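Local coordinates for mobilization protein A (Pseudomonas aeruginosa, PDB 2NS6) that nicks one DNA strand at the plasmid transfer origin and locally unwinds the DNA, as the relaxase of the conjugative relaxosome, at residues 79-84 with 178-183; 102-107 with 122-127. All coordinates share one frame; numbering follows the deposited sequence.

Interaction 1: 79-84 with 178-183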
loop_
_atom_site.group_PDB
_atom_site.type_symbol
_atom_site.label_atom_id
_atom_site.label_comp_id
_atom_site.label_asym_id
_atom_site.label_seq_id
_atom_site.Cartn_x
_atom_site.Cartn_y
_atom_site.Cartn_z
ATOM N N PRO A 79 10.798 -14.045 -1.778
ATOM C CA PRO A 79 11.619 -15.255 -1.907
ATOM C C PRO A 79 11.454 -15.879 -3.295
ATOM O O PRO A 79 10.327 -16.142 -3.730
ATOM C CB PRO A 79 11.075 -16.161 -0.804
ATOM C CG PRO A 79 10.587 -15.189 0.229
ATOM C CD PRO A 79 9.896 -14.145 -0.617
ATOM N N VAL A 80 12.568 -16.118 -3.990
ATOM C CA VAL A 80 12.513 -16.703 -5.334
ATOM C C VAL A 80 12.068 -18.157 -5.389
ATOM O O VAL A 80 11.570 -18.610 -6.419
ATOM C CB VAL A 80 13.882 -16.623 -6.061
ATOM C CG1 VAL A 80 14.058 -15.256 -6.712
ATOM C CG2 VAL A 80 15.009 -16.894 -5.081
ATOM N N GLU A 81 12.248 -18.885 -4.290
ATOM C CA GLU A 81 11.868 -20.295 -4.238
ATOM C C GLU A 81 10.354 -20.474 -4.279
ATOM O O GLU A 81 9.849 -21.469 -4.793
ATOM C CB GLU A 81 12.401 -20.946 -2.956
ATOM C CG GLU A 81 13.883 -20.707 -2.659
ATOM C CD GLU A 81 14.100 -19.732 -1.507
ATOM O OE1 GLU A 81 13.715 -18.547 -1.636
ATOM O OE2 GLU A 81 14.650 -20.151 -0.463
ATOM N N LEU A 82 9.638 -19.506 -3.714
ATOM C CA LEU A 82 8.181 -19.546 -3.654
ATOM C C LEU A 82 7.532 -19.483 -5.037
ATOM O O LEU A 82 8.068 -18.870 -5.956
ATOM C CB LEU A 82 7.677 -18.389 -2.771
ATOM C CG LEU A 82 7.162 -18.665 -1.346
ATOM C CD1 LEU A 82 7.971 -19.740 -0.654
ATOM C CD2 LEU A 82 7.185 -17.364 -0.547
ATOM N N THR A 83 6.389 -20.142 -5.193
ATOM C CA THR A 83 5.689 -20.104 -6.468
ATOM C C THR A 83 4.952 -18.776 -6.508
ATOM O O THR A 83 4.848 -18.090 -5.490
ATOM C CB THR A 83 4.648 -21.237 -6.597
ATOM O OG1 THR A 83 3.577 -21.015 -5.666
ATOM C CG2 THR A 83 5.293 -22.588 -6.317
ATOM N N LEU A 84 4.438 -18.414 -7.676
ATOM C CA LEU A 84 3.724 -17.156 -7.811
ATOM C C LEU A 84 2.519 -17.095 -6.868
ATOM O O LEU A 84 2.297 -16.075 -6.210
ATOM C CB LEU A 84 3.288 -16.947 -9.264
ATOM C CG LEU A 84 2.376 -15.745 -9.522
ATOM C CD1 LEU A 84 3.052 -14.471 -9.029
ATOM C CD2 LEU A 84 2.051 -15.648 -11.003
ATOM N N ARG A 178 8.005 -17.816 7.716
ATOM C CA ARG A 178 6.868 -18.699 7.940
ATOM C C ARG A 178 6.392 -19.303 6.616
ATOM O O ARG A 178 6.190 -20.512 6.516
ATOM C CB ARG A 178 5.720 -17.920 8.595
ATOM C CG ARG A 178 4.519 -18.778 8.946
ATOM C CD ARG A 178 3.202 -18.038 8.727
ATOM N NE ARG A 178 2.999 -17.688 7.320
ATOM C CZ ARG A 178 3.406 -16.551 6.756
ATOM N NH1 ARG A 178 3.182 -16.328 5.469
ATOM N NH2 ARG A 178 4.017 -15.630 7.484
ATOM N N ALA A 179 6.221 -18.463 5.600
ATOM C CA ALA A 179 5.755 -18.917 4.291
ATOM C C ALA A 179 6.702 -19.926 3.659
ATOM O O ALA A 179 6.273 -20.852 2.968
ATOM C CB ALA A 179 5.589 -17.723 3.356
ATOM N N LEU A 180 7.995 -19.725 3.885
ATOM C CA LEU A 180 9.014 -20.609 3.339
ATOM C C LEU A 180 8.935 -22.014 3.921
ATOM O O LEU A 180 8.905 -22.992 3.175
ATOM C CB LEU A 180 10.406 -20.024 3.587
ATOM C CG LEU A 180 10.826 -18.934 2.601
ATOM C CD1 LEU A 180 12.138 -18.273 3.040
ATOM C CD2 LEU A 180 10.974 -19.564 1.229
ATOM N N GLU A 181 8.884 -22.120 5.244
ATOM C CA GLU A 181 8.835 -23.439 5.853
ATOM C C GLU A 181 7.571 -24.223 5.518
ATOM O O GLU A 181 7.650 -25.414 5.216
ATOM C CB GLU A 181 9.026 -23.364 7.373
ATOM C CG GLU A 181 7.917 -22.705 8.146
ATOM C CD GLU A 181 7.987 -23.031 9.637
ATOM O OE1 GLU A 181 7.892 -24.233 9.990
ATOM O OE2 GLU A 181 8.134 -22.092 10.455
ATOM N N ARG A 182 6.406 -23.583 5.547
ATOM C CA ARG A 182 5.202 -24.338 5.216
ATOM C C ARG A 182 5.117 -24.601 3.719
ATOM O O ARG A 182 4.175 -25.230 3.240
ATOM C CB ARG A 182 3.939 -23.630 5.702
ATOM C CG ARG A 182 3.476 -22.483 4.854
ATOM C CD ARG A 182 1.980 -22.309 5.033
ATOM N NE ARG A 182 1.593 -20.928 4.807
ATOM C CZ ARG A 182 1.926 -19.930 5.617
ATOM N NH1 ARG A 182 2.644 -20.173 6.705
ATOM N NH2 ARG A 182 1.552 -18.690 5.335
ATOM N N ALA A 183 6.106 -24.116 2.979
ATOM C CA ALA A 183 6.151 -24.348 1.540
ATOM C C ALA A 183 7.159 -25.469 1.274
ATOM O O ALA A 183 7.419 -25.825 0.122
ATOM C CB ALA A 183 6.570 -23.072 0.802
#
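Leu-82 and Leu-180 form the closest CA pair, 7.1 Å apart, where the loop joining strand 71-77 to helix 84-99 meets the C-terminal end of helix 164-181 in this relaxase domain. No hydrogen bond crosses; the two backbones are held apart by the apolar side chains between them. On the loop side, Leu-82 N makes a weak bond back to Pro-79 O, which turns the chain just before Thr-83 takes the N-cap position of helix 84-99, its OG1 bonded to Gln-86 N. On the other side, Arg-182 N still bonds to Arg-178 O, but Ala-183 N reaches back to Leu-180 O (3.0 Å), evidence of a tighter last turn as the helix ends.

The contact centres on one methyl. Leu-180 carries its CG beside the backbone N and opposite the carbonyl carbon (chi1 -80°), and its CD2 is the branch that touches the loop. Against it lies Leu-82 CD1, 3.5 Å from Leu-180 CD2, the two side chains crossing at about a right angle. Pro-79 CB meets the same methyl at 4.0 Å. The carboxylate of Glu-81 approaches with OE1 and OE2 both 4.1 Å from Leu-180 CD2, a non-bonded contact at the exposed border of the apolar group. Leu-82 divides its two methyls: CD2 rests 4.2 Å from Ala-179 CB, whereas CD1 also reaches the last turn. Tyr-3, near the N terminus, touches Pro-79, Glu-81 and Leu-180, and Leu-90 of helix 84-99 touches Leu-82. At the far end of the seam, Ala-183 CB stands 3.9 Å from Leu-82 CD1.

Interaction 2: 102-107 with 122-127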
loop_
_atom_site.group_PDB
_atom_site.type_symbol
_atom_site.label_atom_id
_atom_site.label_comp_id
_atom_site.label_asym_id
_atom_site.label_seq_id
_atom_site.Cartn_x
_atom_site.Cartn_y
_atom_site.Cartn_z
ATOM N N GLU A 102 -6.422 -0.897 11.228
ATOM C CA GLU A 102 -7.106 0.373 11.002
ATOM C C GLU A 102 -7.704 0.558 9.614
ATOM O O GLU A 102 -8.118 1.665 9.261
ATOM C CB GLU A 102 -6.133 1.525 11.275
ATOM C CG GLU A 102 -5.516 1.483 12.661
ATOM C CD GLU A 102 -4.698 2.709 12.972
ATOM O OE1 GLU A 102 -3.555 2.818 12.486
ATOM O OE2 GLU A 102 -5.206 3.579 13.698
ATOM N N ARG A 103 -7.753 -0.523 8.841
ATOM C CA ARG A 103 -8.273 -0.498 7.474
ATOM C C ARG A 103 -7.786 0.692 6.669
ATOM O O ARG A 103 -8.572 1.525 6.203
ATOM C CB ARG A 103 -9.792 -0.550 7.472
ATOM C CG ARG A 103 -10.293 -1.899 7.891
ATOM C CD ARG A 103 -11.764 -2.034 7.662
ATOM N NE ARG A 103 -12.220 -3.387 7.945
ATOM C CZ ARG A 103 -13.380 -3.662 8.519
ATOM N NH1 ARG A 103 -14.190 -2.666 8.870
ATOM N NH2 ARG A 103 -13.726 -4.921 8.744
ATOM N N LEU A 104 -6.469 0.754 6.509
ATOM C CA LEU A 104 -5.820 1.808 5.747
ATOM C C LEU A 104 -5.902 1.427 4.271
ATOM O O LEU A 104 -5.493 0.328 3.882
ATOM C CB LEU A 104 -4.350 1.928 6.167
ATOM C CG LEU A 104 -4.073 2.101 7.665
ATOM C CD1 LEU A 104 -2.575 2.046 7.930
ATOM C CD2 LEU A 104 -4.651 3.411 8.147
ATOM N N PRO A 105 -6.450 2.316 3.429
ATOM C CA PRO A 105 -6.527 1.964 2.009
ATOM C C PRO A 105 -5.111 1.716 1.503
ATOM O O PRO A 105 -4.163 2.352 1.964
ATOM C CB PRO A 105 -7.157 3.203 1.376
ATOM C CG PRO A 105 -8.037 3.743 2.501
ATOM C CD PRO A 105 -7.128 3.600 3.698
ATOM N N TYR A 106 -4.963 0.783 0.568
ATOM C CA TYR A 106 -3.650 0.478 0.027
ATOM C C TYR A 106 -3.784 -0.117 -1.350
ATOM O O TYR A 106 -4.859 -0.561 -1.740
ATOM C CB TYR A 106 -2.913 -0.529 0.923
ATOM C CG TYR A 106 -3.420 -1.953 0.797
ATOM C CD1 TYR A 106 -2.958 -2.799 -0.217
ATOM C CD2 TYR A 106 -4.393 -2.441 1.661
ATOM C CE1 TYR A 106 -3.464 -4.098 -0.361
ATOM C CE2 TYR A 106 -4.904 -3.729 1.526
ATOM C CZ TYR A 106 -4.441 -4.550 0.518
ATOM O OH TYR A 106 -4.978 -5.811 0.381
ATOM N N THR A 107 -2.666 -0.111 -2.073
ATOM C CA THR A 107 -2.569 -0.693 -3.397
ATOM C C THR A 107 -1.182 -1.321 -3.426
ATOM O O THR A 107 -0.197 -0.699 -3.011
ATOM C CB THR A 107 -2.674 0.367 -4.521
ATOM O OG1 THR A 107 -3.996 0.923 -4.542
ATOM C CG2 THR A 107 -2.389 -0.261 -5.877
ATOM N N LEU A 122 4.268 -1.443 -2.334
ATOM C CA LEU A 122 3.024 -1.292 -1.594
ATOM C C LEU A 122 2.853 0.130 -1.089
ATOM O O LEU A 122 3.683 0.634 -0.333
ATOM C CB LEU A 122 3.002 -2.298 -0.431
ATOM C CG LEU A 122 1.860 -2.438 0.586
ATOM C CD1 LEU A 122 2.238 -1.678 1.820
ATOM C CD2 LEU A 122 0.526 -1.990 0.030
ATOM N N MET A 123 1.796 0.795 -1.538
ATOM C CA MET A 123 1.550 2.150 -1.078
ATOM C C MET A 123 0.379 2.135 -0.119
ATOM O O MET A 123 -0.674 1.552 -0.393
ATOM C CB MET A 123 1.327 3.111 -2.258
ATOM C CG MET A 123 0.521 2.577 -3.411
ATOM S SD MET A 123 0.764 3.529 -4.980
ATOM C CE MET A 123 -0.065 5.110 -4.595
ATOM N N ILE A 124 0.602 2.757 1.032
ATOM C CA ILE A 124 -0.381 2.821 2.104
ATOM C C ILE A 124 -0.825 4.236 2.392
ATOM O O ILE A 124 0.001 5.124 2.613
ATOM C CB ILE A 124 0.207 2.268 3.399
ATOM C CG1 ILE A 124 0.876 0.923 3.124
ATOM C CG2 ILE A 124 -0.877 2.145 4.454
ATOM C CD1 ILE A 124 1.482 0.301 4.356
ATOM N N SER A 125 -2.138 4.441 2.386
ATOM C CA SER A 125 -2.718 5.746 2.680
ATOM C C SER A 125 -2.911 5.789 4.190
ATOM O O SER A 125 -3.515 4.883 4.770
ATOM C CB SER A 125 -4.074 5.887 1.989
ATOM O OG SER A 125 -4.776 7.013 2.484
ATOM N N GLU A 126 -2.401 6.837 4.826
ATOM C CA GLU A 126 -2.512 6.966 6.271
ATOM C C GLU A 126 -3.823 7.589 6.727
ATOM O O GLU A 126 -3.834 8.538 7.513
ATOM C CB GLU A 126 -1.324 7.759 6.814
ATOM C CG GLU A 126 -0.022 6.980 6.772
ATOM C CD GLU A 126 1.187 7.885 6.859
ATOM O OE1 GLU A 126 2.047 7.654 7.730
ATOM O OE2 GLU A 126 1.268 8.828 6.047
ATOM N N ARG A 127 -4.921 7.032 6.224
ATOM C CA ARG A 127 -6.272 7.470 6.557
ATOM C C ARG A 127 -7.013 6.240 7.039
ATOM O O ARG A 127 -6.987 5.196 6.394
ATOM C CB ARG A 127 -6.980 8.038 5.321
ATOM C CG ARG A 127 -6.370 9.331 4.799
ATOM C CD ARG A 127 -6.859 10.530 5.614
ATOM N NE ARG A 127 -6.178 11.770 5.253
ATOM C CZ ARG A 127 -6.594 12.977 5.614
ATOM N NH1 ARG A 127 -7.694 13.104 6.341
ATOM N NH2 ARG A 127 -5.908 14.054 5.261
#
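Tyr-106 and Ile-124 face each other as a non-hydrogen-bonded antiparallel pair, CA atoms 4.5 Å apart, with Thr-107 and Met-123 as the hydrogen-bonded pair beside them. Thr-107 N reaches Met-123 O at 3.1 Å and Met-123 N returns to Thr-107 O; Ser-125 N to Pro-105 O, 2.9 Å and nearly straight at 170°, carries the pairing past the regular strands.

Leu-122 extends its CG opposite the backbone N (chi1 179°), which brings CD2 obliquely to the Tyr-106 ring, 3.6 Å from Tyr-106 CD1, while the phenol OH goes out of the pair to Glu-42 OE1. The same CD2 lies close to Thr-107 O, so a single methyl fills the angle between ring and backbone. Leu-104 fits next to Ile-124: its CD1 is 3.9 Å from Ile-124 CG2, and the other branch, CD2, comes to 3.4 Å from Arg-127 O. Pro-105 CD also comes within 3.1 Å of Arg-127 O.

Thr-107 and Met-123 share the face opposite Tyr-106 and Ile-124, packed against helices 18-26 and 53-63. A chi1 of 39° puts Met-123 CG 3.4 Å from Thr-107 O and beside Thr-107 CB; its side chain also touches Ala-22 and Trp-57. Thr-107 OG1 is hydrogen-bonded with Ser-43 OG and Trp-57 NE1, and Ser-125 OG with Tyr-56 OH, which accounts for these buried hydroxyls.

Leu-104 O bonds to His-45 ND1, a second-shell link to a residue that, with Gln-96, binds one manganese. Tyr-106 and Ile-124 both meet Thr-99 of helix 84-99. Strand 106-113 begins and strand 117-124 ends here, at the open end of a beta hairpin whose strands are two interior ones of the five-stranded antiparallel sheet of this MobA/MobL relaxase.

In the fold
From the N terminus, the chain runs through strands 5-10 and 38-44 and then strand 71-77 before reaching 79-84, the first half of interaction 1. Helix 84-99 follows, leading to 102-107; after the turn of the hairpin, 122-127 closes interaction 2 across 14 intervening residues. The chain then passes helix 136-139, and the end of helix 164-181 and the residues just after it close interaction 1 over 93 residues. Interaction 2 is therefore nested inside that larger loop, without crossing. The centres are about 25 Å apart and the nearest atoms about 14 Å apart, so the two contacts do not meet: one joins neighbouring strands, the other fastens the C-terminal helix to the loop entering helix 84-99.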